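Local structure of nitrite oxidoreductase subunit A (Kuenenia stuttgartiensis, 7B04) at residues L135-W140 with G165-L170; I688-F693 with S1025-V1030; F383-R388 with T825-A830; D390-V395 with Q829-E834. The protein belongs to the molybdopterin oxidoreductase family, resembles NarG, and carries a molybdenum atom, two MD1 ligands and an iron/sulfur cluster. All blocks are in the same frame, centred on the assembly; numbering follows the deposited sequence.

Interaction 1 of 4, residues L135-W140 with G165-L170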
loop_
_atom_site.group_PDB
_atom_site.type_symbol
_atom_site.label_atom_id
_atom_site.label_comp_id
_atom_site.label_asym_id
_atom_site.label_seq_id
_atom_site.Cartn_x
_atom_site.Cartn_y
_atom_site.Cartn_z
ATOM N N LEU B 135 10.301 28.299 -0.232
ATOM C CA LEU B 135 9.163 29.027 -0.771
ATOM C C LEU B 135 8.606 29.989 0.269
ATOM O O LEU B 135 8.531 29.663 1.458
ATOM C CB LEU B 135 8.055 28.070 -1.221
ATOM C CG LEU B 135 8.360 27.152 -2.402
ATOM C CD1 LEU B 135 7.231 26.153 -2.602
ATOM C CD2 LEU B 135 8.578 27.976 -3.654
ATOM N N ILE B 136 8.221 31.176 -0.191
ATOM C CA ILE B 136 7.507 32.152 0.620
ATOM C C ILE B 136 6.333 32.665 -0.203
ATOM O O ILE B 136 6.460 32.888 -1.412
ATOM C CB ILE B 136 8.425 33.310 1.073
ATOM C CG1 ILE B 136 7.658 34.290 1.964
ATOM C CG2 ILE B 136 9.041 34.024 -0.123
ATOM C CD1 ILE B 136 8.538 35.335 2.619
ATOM N N ARG B 137 5.186 32.835 0.446
ATOM C CA ARG B 137 3.989 33.275 -0.256
ATOM C C ARG B 137 4.061 34.771 -0.529
ATOM O O ARG B 137 4.517 35.551 0.313
ATOM C CB ARG B 137 2.736 32.939 0.550
ATOM C CG ARG B 137 1.443 33.152 -0.217
ATOM C CD ARG B 137 0.251 32.709 0.604
ATOM N NE ARG B 137 0.195 33.429 1.869
ATOM C CZ ARG B 137 -0.302 34.652 2.014
ATOM N NH1 ARG B 137 -0.802 35.304 0.971
ATOM N NH2 ARG B 137 -0.302 35.222 3.206
ATOM N N LYS B 138 3.606 35.165 -1.720
ATOM C CA LYS B 138 3.731 36.556 -2.144
ATOM C C LYS B 138 2.976 37.495 -1.209
ATOM O O LYS B 138 3.500 38.539 -0.806
ATOM C CB LYS B 138 3.232 36.715 -3.581
ATOM C CG LYS B 138 3.411 38.119 -4.140
ATOM C CD LYS B 138 2.845 38.242 -5.545
ATOM C CE LYS B 138 3.160 39.604 -6.145
ATOM N NZ LYS B 138 2.500 40.709 -5.395
ATOM N N GLY B 139 1.746 37.136 -0.843
ATOM C CA GLY B 139 0.971 38.011 0.021
ATOM C C GLY B 139 1.420 38.045 1.466
ATOM O O GLY B 139 0.874 38.836 2.241
ATOM N N TRP B 140 2.419 37.251 1.840
ATOM C CA TRP B 140 3.003 37.352 3.170
ATOM C C TRP B 140 4.306 38.128 3.146
ATOM O O TRP B 140 4.564 38.936 4.045
ATOM C CB TRP B 140 3.248 35.965 3.770
ATOM C CG TRP B 140 3.498 36.005 5.250
ATOM C CD1 TRP B 140 2.580 35.820 6.243
ATOM C CD2 TRP B 140 4.747 36.269 5.904
ATOM N NE1 TRP B 140 3.181 35.941 7.473
ATOM C CE2 TRP B 140 4.511 36.218 7.293
ATOM C CE3 TRP B 140 6.043 36.538 5.451
ATOM C CZ2 TRP B 140 5.522 36.425 8.230
ATOM C CZ3 TRP B 140 7.043 36.747 6.382
ATOM C CH2 TRP B 140 6.778 36.687 7.756
ATOM N N GLY B 165 -5.131 30.235 -1.459
ATOM C CA GLY B 165 -5.002 29.220 -2.484
ATOM C C GLY B 165 -4.967 29.786 -3.886
ATOM O O GLY B 165 -4.735 29.054 -4.853
ATOM N N ASN B 166 -5.198 31.092 -4.009
ATOM C CA ASN B 166 -5.081 31.793 -5.279
ATOM C C ASN B 166 -3.922 32.780 -5.284
ATOM O O ASN B 166 -3.812 33.594 -6.208
ATOM C CB ASN B 166 -6.392 32.504 -5.617
ATOM C CG ASN B 166 -7.523 31.533 -5.889
ATOM O OD1 ASN B 166 -8.500 31.475 -5.143
ATOM N ND2 ASN B 166 -7.392 30.756 -6.959
ATOM N N ASP B 167 -3.056 32.726 -4.276
ATOM C CA ASP B 167 -1.844 33.526 -4.252
ATOM C C ASP B 167 -0.711 32.711 -4.871
ATOM O O ASP B 167 -0.914 31.600 -5.363
ATOM C CB ASP B 167 -1.527 33.958 -2.820
ATOM C CG ASP B 167 -0.581 35.141 -2.758
ATOM O OD1 ASP B 167 -0.136 35.610 -3.825
ATOM O OD2 ASP B 167 -0.289 35.604 -1.637
ATOM N N GLU B 168 0.501 33.254 -4.850
ATOM C CA GLU B 168 1.635 32.624 -5.507
ATOM C C GLU B 168 2.737 32.331 -4.500
ATOM O O GLU B 168 3.030 33.152 -3.626
ATOM C CB GLU B 168 2.179 33.508 -6.633
ATOM C CG GLU B 168 3.254 32.842 -7.474
ATOM C CD GLU B 168 3.727 33.717 -8.614
ATOM O OE1 GLU B 168 3.239 34.862 -8.726
ATOM O OE2 GLU B 168 4.588 33.262 -9.397
ATOM N N LEU B 169 3.344 31.154 -4.632
ATOM C CA LEU B 169 4.493 30.772 -3.822
ATOM C C LEU B 169 5.763 31.098 -4.599
ATOM O O LEU B 169 6.012 30.521 -5.662
ATOM C CB LEU B 169 4.435 29.289 -3.465
ATOM C CG LEU B 169 3.290 28.893 -2.531
ATOM C CD1 LEU B 169 3.188 27.384 -2.415
ATOM C CD2 LEU B 169 3.470 29.530 -1.160
ATOM N N LEU B 170 6.559 32.017 -4.066
ATOM C CA LEU B 170 7.754 32.521 -4.724
ATOM C C LEU B 170 9.004 31.844 -4.176
ATOM O O LEU B 170 9.029 31.350 -3.046
ATOM C CB LEU B 170 7.858 34.038 -4.548
ATOM C CG LEU B 170 6.663 34.834 -5.073
ATOM C CD1 LEU B 170 6.797 36.307 -4.718
ATOM C CD2 LEU B 170 6.516 34.648 -6.578
#
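Arg-137 and Asp-167 meet at about a right angle, the guanidinium and carboxylate planes 63° apart. Asp-167 OD2 serves two donors. On its syn lone pair it receives Gly-139 N at 2.7 Å, and Arg-137 NH1 reaches the same OD2 at 2.7 Å in a salt bridge whose hydrogen bond is bent and weak. Arg-137 runs straight from its backbone as far as CD and then turns at chi3 (58°), which folds the guanidinium back until Trp-140 N lies over one face, toward the rim. NE forms a salt bridge with Asp-692 OD1, and NH1 is also hydrogen-bonded to Tyr-159 O. Asp-167 gains this position because its CG stands opposite the backbone N (chi1 -161°), directed at the first helical turn, whose N-terminal end would probably favour a negative charge.

Behind this polar end the backbones pair: Ile-136 N to Leu-170 O is 3.0 Å, and Lys-138 N to Glu-168 O is 2.8 Å. Arg-137 CB packs on Leu-169 CD2 at 3.9 Å, whereas Leu-170 CD1 touches Lys-138 CB at 3.8 Å on the face shared with Ile-136. This is antiparallel edge pairing in a mixed sheet, with strand 169-171 outermost and strand 135-137 leading directly into a helix.

Interaction 2 of 4, residues I688-F693 with S1025-V1030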
loop_
_atom_site.group_PDB
_atom_site.type_symbol
_atom_site.label_atom_id
_atom_site.label_comp_id
_atom_site.label_asym_id
_atom_site.label_seq_id
_atom_site.Cartn_x
_atom_site.Cartn_y
_atom_site.Cartn_z
ATOM N N ILE B 688 1.457 23.029 1.923
ATOM C CA ILE B 688 2.307 24.136 1.495
ATOM C C ILE B 688 1.500 25.103 0.638
ATOM O O ILE B 688 1.674 26.327 0.712
ATOM C CB ILE B 688 3.543 23.618 0.726
ATOM C CG1 ILE B 688 4.728 23.302 1.642
ATOM C CG2 ILE B 688 3.988 24.616 -0.338
ATOM C CD1 ILE B 688 4.470 22.208 2.629
ATOM N N GLU B 689 0.565 24.565 -0.150
ATOM C CA GLU B 689 -0.250 25.394 -1.030
ATOM C C GLU B 689 -1.110 26.374 -0.247
ATOM O O GLU B 689 -1.480 27.431 -0.772
ATOM C CB GLU B 689 -1.129 24.506 -1.912
ATOM C CG GLU B 689 -0.482 24.071 -3.214
ATOM C CD GLU B 689 -0.960 24.887 -4.399
ATOM O OE1 GLU B 689 -0.603 26.081 -4.491
ATOM O OE2 GLU B 689 -1.704 24.333 -5.235
ATOM N N TYR B 690 -1.440 26.045 0.999
ATOM C CA TYR B 690 -2.194 26.933 1.873
ATOM C C TYR B 690 -1.357 27.396 3.063
ATOM O O TYR B 690 -1.893 27.662 4.141
ATOM C CB TYR B 690 -3.475 26.251 2.350
ATOM C CG TYR B 690 -4.569 26.178 1.304
ATOM C CD1 TYR B 690 -5.383 27.274 1.045
ATOM C CD2 TYR B 690 -4.792 25.012 0.581
ATOM C CE1 TYR B 690 -6.385 27.212 0.093
ATOM C CE2 TYR B 690 -5.792 24.942 -0.373
ATOM C CZ TYR B 690 -6.585 26.044 -0.613
ATOM O OH TYR B 690 -7.580 25.979 -1.561
ATOM N N ALA B 691 -0.045 27.498 2.879
ATOM C CA ALA B 691 0.885 27.946 3.907
ATOM C C ALA B 691 1.568 29.237 3.465
ATOM O O ALA B 691 1.377 29.720 2.346
ATOM C CB ALA B 691 1.926 26.867 4.214
ATOM N N ASP B 692 2.377 29.794 4.366
ATOM C CA ASP B 692 3.126 31.012 4.090
ATOM C C ASP B 692 4.602 30.760 3.830
ATOM O O ASP B 692 5.238 31.547 3.121
ATOM C CB ASP B 692 2.999 31.995 5.259
ATOM C CG ASP B 692 1.578 32.483 5.465
ATOM O OD1 ASP B 692 0.832 32.596 4.470
ATOM O OD2 ASP B 692 1.210 32.755 6.626
ATOM N N PHE B 693 5.158 29.682 4.380
ATOM C CA PHE B 693 6.545 29.310 4.152
ATOM C C PHE B 693 6.636 27.831 3.811
ATOM O O PHE B 693 5.784 27.029 4.206
ATOM C CB PHE B 693 7.417 29.595 5.379
ATOM C CG PHE B 693 7.744 31.044 5.572
ATOM C CD1 PHE B 693 8.842 31.609 4.946
ATOM C CD2 PHE B 693 6.959 31.841 6.388
ATOM C CE1 PHE B 693 9.149 32.942 5.129
ATOM C CE2 PHE B 693 7.261 33.174 6.573
ATOM C CZ PHE B 693 8.358 33.725 5.942
ATOM N N SER B 1025 -8.329 18.490 -2.842
ATOM C CA SER B 1025 -8.611 19.483 -3.866
ATOM C C SER B 1025 -8.365 20.881 -3.318
ATOM O O SER B 1025 -8.895 21.252 -2.266
ATOM C CB SER B 1025 -10.055 19.350 -4.350
ATOM O OG SER B 1025 -10.296 18.067 -4.901
ATOM N N SER B 1026 -7.557 21.652 -4.030
ATOM C CA SER B 1026 -7.275 23.036 -3.690
ATOM C C SER B 1026 -7.927 23.944 -4.724
ATOM O O SER B 1026 -8.567 23.485 -5.673
ATOM C CB SER B 1026 -5.767 23.277 -3.610
ATOM O OG SER B 1026 -5.167 23.189 -4.890
ATOM N N ASP B 1027 -7.772 25.253 -4.522
ATOM C CA ASP B 1027 -8.300 26.213 -5.486
ATOM C C ASP B 1027 -7.700 25.986 -6.867
ATOM O O ASP B 1027 -8.427 25.780 -7.845
ATOM C CB ASP B 1027 -8.026 27.640 -5.010
ATOM C CG ASP B 1027 -8.870 28.030 -3.812
ATOM O OD1 ASP B 1027 -10.010 27.533 -3.698
ATOM O OD2 ASP B 1027 -8.393 28.836 -2.986
ATOM N N LYS B 1028 -6.368 25.968 -6.953
ATOM C CA LYS B 1028 -5.696 25.906 -8.249
ATOM C C LYS B 1028 -5.915 24.574 -8.954
ATOM O O LYS B 1028 -5.985 24.539 -10.189
ATOM C CB LYS B 1028 -4.206 26.177 -8.072
ATOM C CG LYS B 1028 -3.908 27.597 -7.646
ATOM C CD LYS B 1028 -2.435 27.802 -7.383
ATOM C CE LYS B 1028 -2.180 29.209 -6.889
ATOM N NZ LYS B 1028 -0.755 29.429 -6.525
ATOM N N THR B 1029 -6.012 23.473 -8.206
ATOM C CA THR B 1029 -6.276 22.190 -8.850
ATOM C C THR B 1029 -7.659 22.184 -9.487
ATOM O O THR B 1029 -7.846 21.628 -10.575
ATOM C CB THR B 1029 -6.136 21.043 -7.847
ATOM O OG1 THR B 1029 -7.046 21.236 -6.758
ATOM C CG2 THR B 1029 -4.714 20.972 -7.314
ATOM N N VAL B 1030 -8.641 22.792 -8.818
ATOM C CA VAL B 1030 -9.972 22.919 -9.401
ATOM C C VAL B 1030 -9.943 23.846 -10.614
ATOM O O VAL B 1030 -10.577 23.561 -11.637
ATOM C CB VAL B 1030 -10.979 23.396 -8.337
ATOM C CG1 VAL B 1030 -12.326 23.696 -8.974
ATOM C CG2 VAL B 1030 -11.131 22.346 -7.246
#
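Tyr-690 and Asp-1027 make the hydrogen bond of this contact: the backbone N of Asp-1027 donates to Tyr-690 OH at 3.1 Å, with an N-H...O angle of 142°. The phenol oxygen thus accepts one of the amides at the start of helix 1027-1033. The carboxylate of the same aspartate comes to the edge of the tyrosine ring, near its plane, with the two flat groups turned 69° against each other.

Beside it, Glu-689 OE1 and Lys-1028 NZ form a long salt bridge, 3.9 Å apart. Each residue has a stronger partner elsewhere: Glu-689 OE2 is hydrogen-bonded to Ser-1043 OG, and Lys-1028 NZ to Asp-167 O. The extended lysine crosses the glutamate obliquely, its CD 3.8 Å from Glu-689 OE1.

Packing follows outward. Tyr-690 CE2 rests 3.6 Å from Ser-1026 CB, approached obliquely, and Phe-995 of helix 994-999 touches both Tyr-690 and Asp-1027. Tyr-690 reaches the helix start because its CG lies beside the backbone N (chi1 -76°), projecting the ring from a type I beta turn, Ile-688 to Ala-691, closed by Ala-691 N to Ile-688 O at 3.0 Å.

At the N-terminal start of the helix, Ser-1026 is the N-cap, and its N donates to Thr-1029 OG1 at 2.8 Å. That bond is the N-cap-to-N3 half of a capping box, here docked against a beta turn that leads into strand 693-696.

Interaction 3 of 4, residues F383-R388 with T825-A830; sequences FPLLIR and TGRLQA
From Phe-383 to Ala-830 the CA atoms are 7.3 Å apart and from Leu-385 to Thr-825 they are 9.0 Å apart, so the backbones run well separated, no hydrogen bond crosses, and side chains fill the interval. Leu-385 does most of the bridging by dividing its two methyls. CD2 meets Thr-825 CG2 at 3.7 Å. CD1 approaches Arg-827 CD, also at 3.7 Å, and lies over one face of the guanidinium. With chi2 at 73°, the fork at CG is turned so that one methyl faces each partner.

Arg-827 is extended from CG to NE, which carries its flat end past the leucine to Pro-384, whose CG lies obliquely 3.8 Å from Arg-827 NH2. The charge is met by backbone oxygens: NH2 is hydrogen-bonded to Thr-381 O and Lys-378 O, the latter at the last residue of helix 374-378. Farther along, Phe-383 CZ touches Ala-830 CB at 4.0 Å, an apolar contact oblique to the ring.

The 825-830 loop is braced internally. Thr-825 N donates to Gln-829 OE1 at 3.1 Å, nearly in line with the amide C=O (169°), which ties the start of the loop to its far side.

Helices 544-548 and 481-488 both pack on Phe-383 and Ala-830. Helix 374-378 adds Val-377 against Phe-383, and strand 386-388 continues from Leu-385 into an antiparallel sheet, pairing with strand 475-480.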
loop_
_atom_site.group_PDB
_atom_site.type_symbol
_atom_site.label_atom_id
_atom_site.label_comp_id
_atom_site.label_asym_id
_atom_site.label_seq_id
_atom_site.Cartn_x
_atom_site.Cartn_y
_atom_site.Cartn_z
ATOM N N PHE B 383 -11.918 -5.815 40.664
ATOM C CA PHE B 383 -13.214 -6.427 40.956
ATOM C C PHE B 383 -13.410 -6.739 42.437
ATOM O O PHE B 383 -14.514 -6.480 42.947
ATOM C CB PHE B 383 -13.405 -7.712 40.139
ATOM C CG PHE B 383 -13.873 -7.488 38.731
ATOM C CD1 PHE B 383 -15.151 -7.024 38.470
ATOM C CD2 PHE B 383 -13.044 -7.780 37.665
ATOM C CE1 PHE B 383 -15.580 -6.833 37.168
ATOM C CE2 PHE B 383 -13.462 -7.592 36.366
ATOM C CZ PHE B 383 -14.732 -7.119 36.116
ATOM N N PRO B 384 -12.428 -7.276 43.177
ATOM C CA PRO B 384 -12.659 -7.523 44.608
ATOM C C PRO B 384 -12.854 -6.255 45.420
ATOM O O PRO B 384 -13.450 -6.324 46.502
ATOM C CB PRO B 384 -11.396 -8.277 45.045
ATOM C CG PRO B 384 -10.364 -7.895 44.046
ATOM C CD PRO B 384 -11.109 -7.786 42.755
ATOM N N LEU B 385 -12.350 -5.115 44.956
ATOM C CA LEU B 385 -12.466 -3.875 45.714
ATOM C C LEU B 385 -13.935 -3.471 45.857
ATOM O O LEU B 385 -14.717 -3.587 44.915
ATOM C CB LEU B 385 -11.653 -2.771 45.026
ATOM C CG LEU B 385 -10.151 -2.749 45.347
ATOM C CD1 LEU B 385 -9.400 -3.896 44.674
ATOM C CD2 LEU B 385 -9.539 -1.412 44.962
ATOM N N LEU B 386 -14.305 -3.063 47.074
ATOM C CA LEU B 386 -15.691 -2.698 47.475
ATOM C C LEU B 386 -16.048 -1.267 47.061
ATOM O O LEU B 386 -15.196 -0.390 47.213
ATOM C CB LEU B 386 -15.800 -2.886 48.989
ATOM C CG LEU B 386 -15.841 -4.335 49.468
ATOM C CD1 LEU B 386 -16.596 -4.464 50.771
ATOM C CD2 LEU B 386 -16.491 -5.220 48.438
ATOM N N ILE B 387 -17.292 -1.050 46.615
ATOM C CA ILE B 387 -17.751 0.293 46.149
ATOM C C ILE B 387 -18.896 0.800 47.017
ATOM O O ILE B 387 -19.876 0.091 47.169
ATOM C CB ILE B 387 -18.211 0.281 44.682
ATOM C CG1 ILE B 387 -17.390 -0.669 43.817
ATOM C CG2 ILE B 387 -18.191 1.682 44.116
ATOM C CD1 ILE B 387 -16.575 0.045 42.796
ATOM N N ARG B 388 -18.754 2.030 47.499
ATOM C CA ARG B 388 -19.762 2.728 48.323
ATOM C C ARG B 388 -20.939 3.129 47.440
ATOM O O ARG B 388 -20.749 3.516 46.307
ATOM C CB ARG B 388 -19.126 3.952 48.977
ATOM C CG ARG B 388 -20.064 4.766 49.843
ATOM C CD ARG B 388 -19.236 5.297 50.982
ATOM N NE ARG B 388 -19.506 6.682 51.295
ATOM C CZ ARG B 388 -18.987 7.308 52.325
ATOM N NH1 ARG B 388 -19.265 8.574 52.542
ATOM N NH2 ARG B 388 -18.182 6.667 53.140
ATOM N N THR B 825 -5.586 2.314 41.777
ATOM C CA THR B 825 -5.588 1.107 42.596
ATOM C C THR B 825 -4.380 0.209 42.370
ATOM O O THR B 825 -4.203 -0.758 43.117
ATOM C CB THR B 825 -6.860 0.285 42.343
ATOM O OG1 THR B 825 -6.871 -0.184 40.988
ATOM C CG2 THR B 825 -8.107 1.118 42.608
ATOM N N GLY B 826 -3.545 0.496 41.377
ATOM C CA GLY B 826 -2.486 -0.435 41.044
ATOM C C GLY B 826 -2.985 -1.711 40.415
ATOM O O GLY B 826 -2.264 -2.713 40.400
ATOM N N ARG B 827 -4.215 -1.697 39.900
ATOM C CA ARG B 827 -4.872 -2.877 39.365
ATOM C C ARG B 827 -5.578 -2.512 38.072
ATOM O O ARG B 827 -5.821 -1.338 37.779
ATOM C CB ARG B 827 -5.885 -3.450 40.357
ATOM C CG ARG B 827 -5.270 -4.094 41.573
ATOM C CD ARG B 827 -6.307 -4.230 42.669
ATOM N NE ARG B 827 -5.815 -5.040 43.774
ATOM C CZ ARG B 827 -6.095 -6.328 43.930
ATOM N NH1 ARG B 827 -5.605 -6.989 44.963
ATOM N NH2 ARG B 827 -6.865 -6.955 43.051
ATOM N N LEU B 828 -5.871 -3.536 37.286
ATOM C CA LEU B 828 -6.616 -3.297 36.042
ATOM C C LEU B 828 -7.979 -2.796 36.492
ATOM O O LEU B 828 -8.576 -3.489 37.279
ATOM C CB LEU B 828 -6.746 -4.638 35.322
ATOM C CG LEU B 828 -5.437 -5.286 34.890
ATOM C CD1 LEU B 828 -5.685 -6.658 34.317
ATOM C CD2 LEU B 828 -4.716 -4.424 33.878
ATOM N N GLN B 829 -8.485 -1.707 35.924
ATOM C CA GLN B 829 -9.760 -1.160 36.429
ATOM C C GLN B 829 -10.912 -1.306 35.437
ATOM O O GLN B 829 -10.765 -0.938 34.297
ATOM C CB GLN B 829 -9.564 0.298 36.833
ATOM C CG GLN B 829 -8.279 0.548 37.591
ATOM C CD GLN B 829 -8.397 1.647 38.614
ATOM O OE1 GLN B 829 -7.663 1.700 39.587
ATOM N NE2 GLN B 829 -9.333 2.539 38.407
ATOM N N ALA B 830 -12.020 -1.856 35.913
ATOM C CA ALA B 830 -13.280 -1.963 35.151
ATOM C C ALA B 830 -14.228 -0.856 35.597
ATOM O O ALA B 830 -15.340 -0.837 35.107
ATOM C CB ALA B 830 -13.863 -3.327 35.333
#

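Interaction 4 of 4, residues D390-V395 with Q829-E834; sequences DTLKRV and QAYNDE
Leu-392 O accepts a hydrogen bond from Tyr-831 OH: the hydroxyl donates at 3.1 Å in the carbonyl plane, on a lone pair, and the oxygen lies in turn at the edge of the tyrosine ring. Tyr-831 can reach it because, with chi1 at -162°, the ring extends away from its own N and toward the 390-395 loop.

Tyr-831 also offers its backbone O. Arg-394 NH2 donates to that O at 3.1 Å from above the carbonyl plane, so no lone pair is addressed directly. A bond from Gln-829 NE2 to the same O would be weak, and it is doubtful because NE2 and Arg-394 NH2, both donors, are modelled too close together.

The loop itself contains an ST turn, in which Lys-393 N is satisfied by Thr-391 OG1 at 3.3 Å. It follows strand 386-388 and precedes helix 397-400, facing the residues that lead into helix 835-840.

Asp-833 addresses the next amide. Its OD2 accepts from Arg-394 N at 3.4 Å, a bond weak through length although almost straight (175°). The same OD2 is 3.8 Å from Arg-394 NE, a long salt bridge, with guanidinium and carboxylate planes 65° apart. Beneath the carboxylate, Asp-833 CB packs on Lys-393 CA at 3.7 Å. Arg-394 NH1 has Asp-382 OD2 as a distant, weak ionic partner, while that carboxylate oxygen takes a hydrogen bond from Ala-830 N.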
loop_
_atom_site.group_PDB
_atom_site.type_symbol
_atom_site.label_atom_id
_atom_site.label_comp_id
_atom_site.label_asym_id
_atom_site.label_seq_id
_atom_site.Cartn_x
_atom_site.Cartn_y
_atom_site.Cartn_z
ATOM N N ASP B 390 -23.363 5.616 48.420
ATOM C CA ASP B 390 -23.755 7.025 48.494
ATOM C C ASP B 390 -23.111 7.832 47.373
ATOM O O ASP B 390 -23.800 8.496 46.589
ATOM C CB ASP B 390 -23.358 7.633 49.846
ATOM C CG ASP B 390 -23.509 6.669 51.003
ATOM O OD1 ASP B 390 -24.648 6.242 51.281
ATOM O OD2 ASP B 390 -22.491 6.362 51.654
ATOM N N THR B 391 -21.784 7.776 47.281
ATOM C CA THR B 391 -21.006 8.564 46.335
ATOM C C THR B 391 -20.629 7.820 45.060
ATOM O O THR B 391 -20.204 8.468 44.097
ATOM C CB THR B 391 -19.731 9.084 47.007
ATOM O OG1 THR B 391 -18.899 7.976 47.374
ATOM C CG2 THR B 391 -20.082 9.882 48.252
ATOM N N LEU B 392 -20.750 6.492 45.038
ATOM C CA LEU B 392 -20.300 5.617 43.956
ATOM C C LEU B 392 -18.781 5.537 43.862
ATOM O O LEU B 392 -18.253 4.991 42.883
ATOM C CB LEU B 392 -20.885 6.018 42.597
ATOM C CG LEU B 392 -22.411 5.958 42.526
ATOM C CD1 LEU B 392 -22.909 6.616 41.254
ATOM C CD2 LEU B 392 -22.894 4.518 42.624
ATOM N N LYS B 393 -18.063 6.071 44.846
ATOM C CA LYS B 393 -16.621 5.919 44.923
ATOM C C LYS B 393 -16.294 4.591 45.595
ATOM O O LYS B 393 -17.154 3.946 46.198
ATOM C CB LYS B 393 -15.989 7.037 45.749
ATOM C CG LYS B 393 -15.923 8.418 45.143
ATOM C CD LYS B 393 -15.149 9.312 46.110
ATOM C CE LYS B 393 -14.906 10.702 45.564
ATOM N NZ LYS B 393 -14.097 11.499 46.528
ATOM N N ARG B 394 -15.038 4.168 45.482
ATOM C CA ARG B 394 -14.624 2.994 46.232
ATOM C C ARG B 394 -14.505 3.354 47.704
ATOM O O ARG B 394 -14.106 4.466 48.064
ATOM C CB ARG B 394 -13.306 2.399 45.746
ATOM C CG ARG B 394 -13.155 2.173 44.273
ATOM C CD ARG B 394 -11.676 2.136 43.985
ATOM N NE ARG B 394 -11.366 2.661 42.670
ATOM C CZ ARG B 394 -11.477 1.965 41.547
ATOM N NH1 ARG B 394 -11.885 0.703 41.575
ATOM N NH2 ARG B 394 -11.172 2.537 40.394
ATOM N N VAL B 395 -14.844 2.391 48.553
ATOM C CA VAL B 395 -14.818 2.588 49.990
ATOM C C VAL B 395 -13.393 2.879 50.435
ATOM O O VAL B 395 -12.425 2.315 49.906
ATOM C CB VAL B 395 -15.375 1.328 50.665
ATOM C CG1 VAL B 395 -14.694 0.130 50.043
ATOM C CG2 VAL B 395 -15.185 1.359 52.176
ATOM N N GLN B 829 -8.485 -1.707 35.924
ATOM C CA GLN B 829 -9.760 -1.160 36.429
ATOM C C GLN B 829 -10.912 -1.306 35.437
ATOM O O GLN B 829 -10.765 -0.938 34.297
ATOM C CB GLN B 829 -9.564 0.298 36.833
ATOM C CG GLN B 829 -8.279 0.548 37.591
ATOM C CD GLN B 829 -8.397 1.647 38.614
ATOM O OE1 GLN B 829 -7.663 1.700 39.587
ATOM N NE2 GLN B 829 -9.333 2.539 38.407
ATOM N N ALA B 830 -12.020 -1.856 35.913
ATOM C CA ALA B 830 -13.280 -1.963 35.151
ATOM C C ALA B 830 -14.228 -0.856 35.597
ATOM O O ALA B 830 -15.340 -0.837 35.107
ATOM C CB ALA B 830 -13.863 -3.327 35.333
ATOM N N TYR B 831 -13.803 -0.041 36.560
ATOM C CA TYR B 831 -14.623 1.026 37.180
ATOM C C TYR B 831 -13.764 2.271 37.391
ATOM O O TYR B 831 -12.593 2.111 37.672
ATOM C CB TYR B 831 -15.119 0.552 38.545
ATOM C CG TYR B 831 -16.278 1.352 39.070
ATOM C CD1 TYR B 831 -17.518 1.262 38.474
ATOM C CD2 TYR B 831 -16.129 2.220 40.128
ATOM C CE1 TYR B 831 -18.588 2.007 38.921
ATOM C CE2 TYR B 831 -17.189 2.978 40.580
ATOM C CZ TYR B 831 -18.422 2.866 39.978
ATOM O OH TYR B 831 -19.472 3.614 40.389
ATOM N N ASN B 832 -14.341 3.464 37.241
ATOM C CA ASN B 832 -13.596 4.732 37.470
ATOM C C ASN B 832 -14.442 5.622 38.392
ATOM O O ASN B 832 -15.533 5.978 37.988
ATOM C CB ASN B 832 -13.143 5.357 36.148
ATOM C CG ASN B 832 -11.963 4.661 35.502
ATOM O OD1 ASN B 832 -12.119 3.757 34.702
ATOM N ND2 ASN B 832 -10.764 5.087 35.823
ATOM N N ASP B 833 -13.922 6.011 39.562
ATOM C CA ASP B 833 -14.729 6.752 40.525
ATOM C C ASP B 833 -14.449 8.250 40.512
ATOM O O ASP B 833 -14.971 8.967 41.370
ATOM C CB ASP B 833 -14.534 6.192 41.939
ATOM C CG ASP B 833 -13.101 6.303 42.427
ATOM O OD1 ASP B 833 -12.221 6.704 41.636
ATOM O OD2 ASP B 833 -12.856 5.982 43.610
ATOM N N GLU B 834 -13.636 8.736 39.577
ATOM C CA GLU B 834 -13.312 10.157 39.535
ATOM C C GLU B 834 -14.586 10.985 39.366
ATOM O O GLU B 834 -15.512 10.562 38.662
ATOM C CB GLU B 834 -12.329 10.448 38.398
ATOM C CG GLU B 834 -10.903 9.988 38.685
ATOM C CD GLU B 834 -10.687 8.515 38.381
ATOM O OE1 GLU B 834 -11.615 7.872 37.848
ATOM O OE2 GLU B 834 -9.587 7.999 38.678
#

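How the interactions relate
The four contacts form two pairs on opposite sides of the chain's centre; the centres of interactions 1 and 3 are about 58 Å apart. Interactions 1 and 2 touch: Lys-1028 NZ of the helix bonds the backbone O of Asp-167, and Asp-692, beside the turn, forms a salt bridge with Arg-137. Interactions 3 and 4 share Gln-829 and Ala-830, and backbone bonds link strand 386-388 to the loop after it. Interaction 1 is partly buried and the others are buried, yet their chemistry differs: strand pairing in 1, helix-start capping in 2, side-chain packing without a hydrogen bond across it, partly against an arginine, in 3, and loop-to-loop hydrogen bonds in 4.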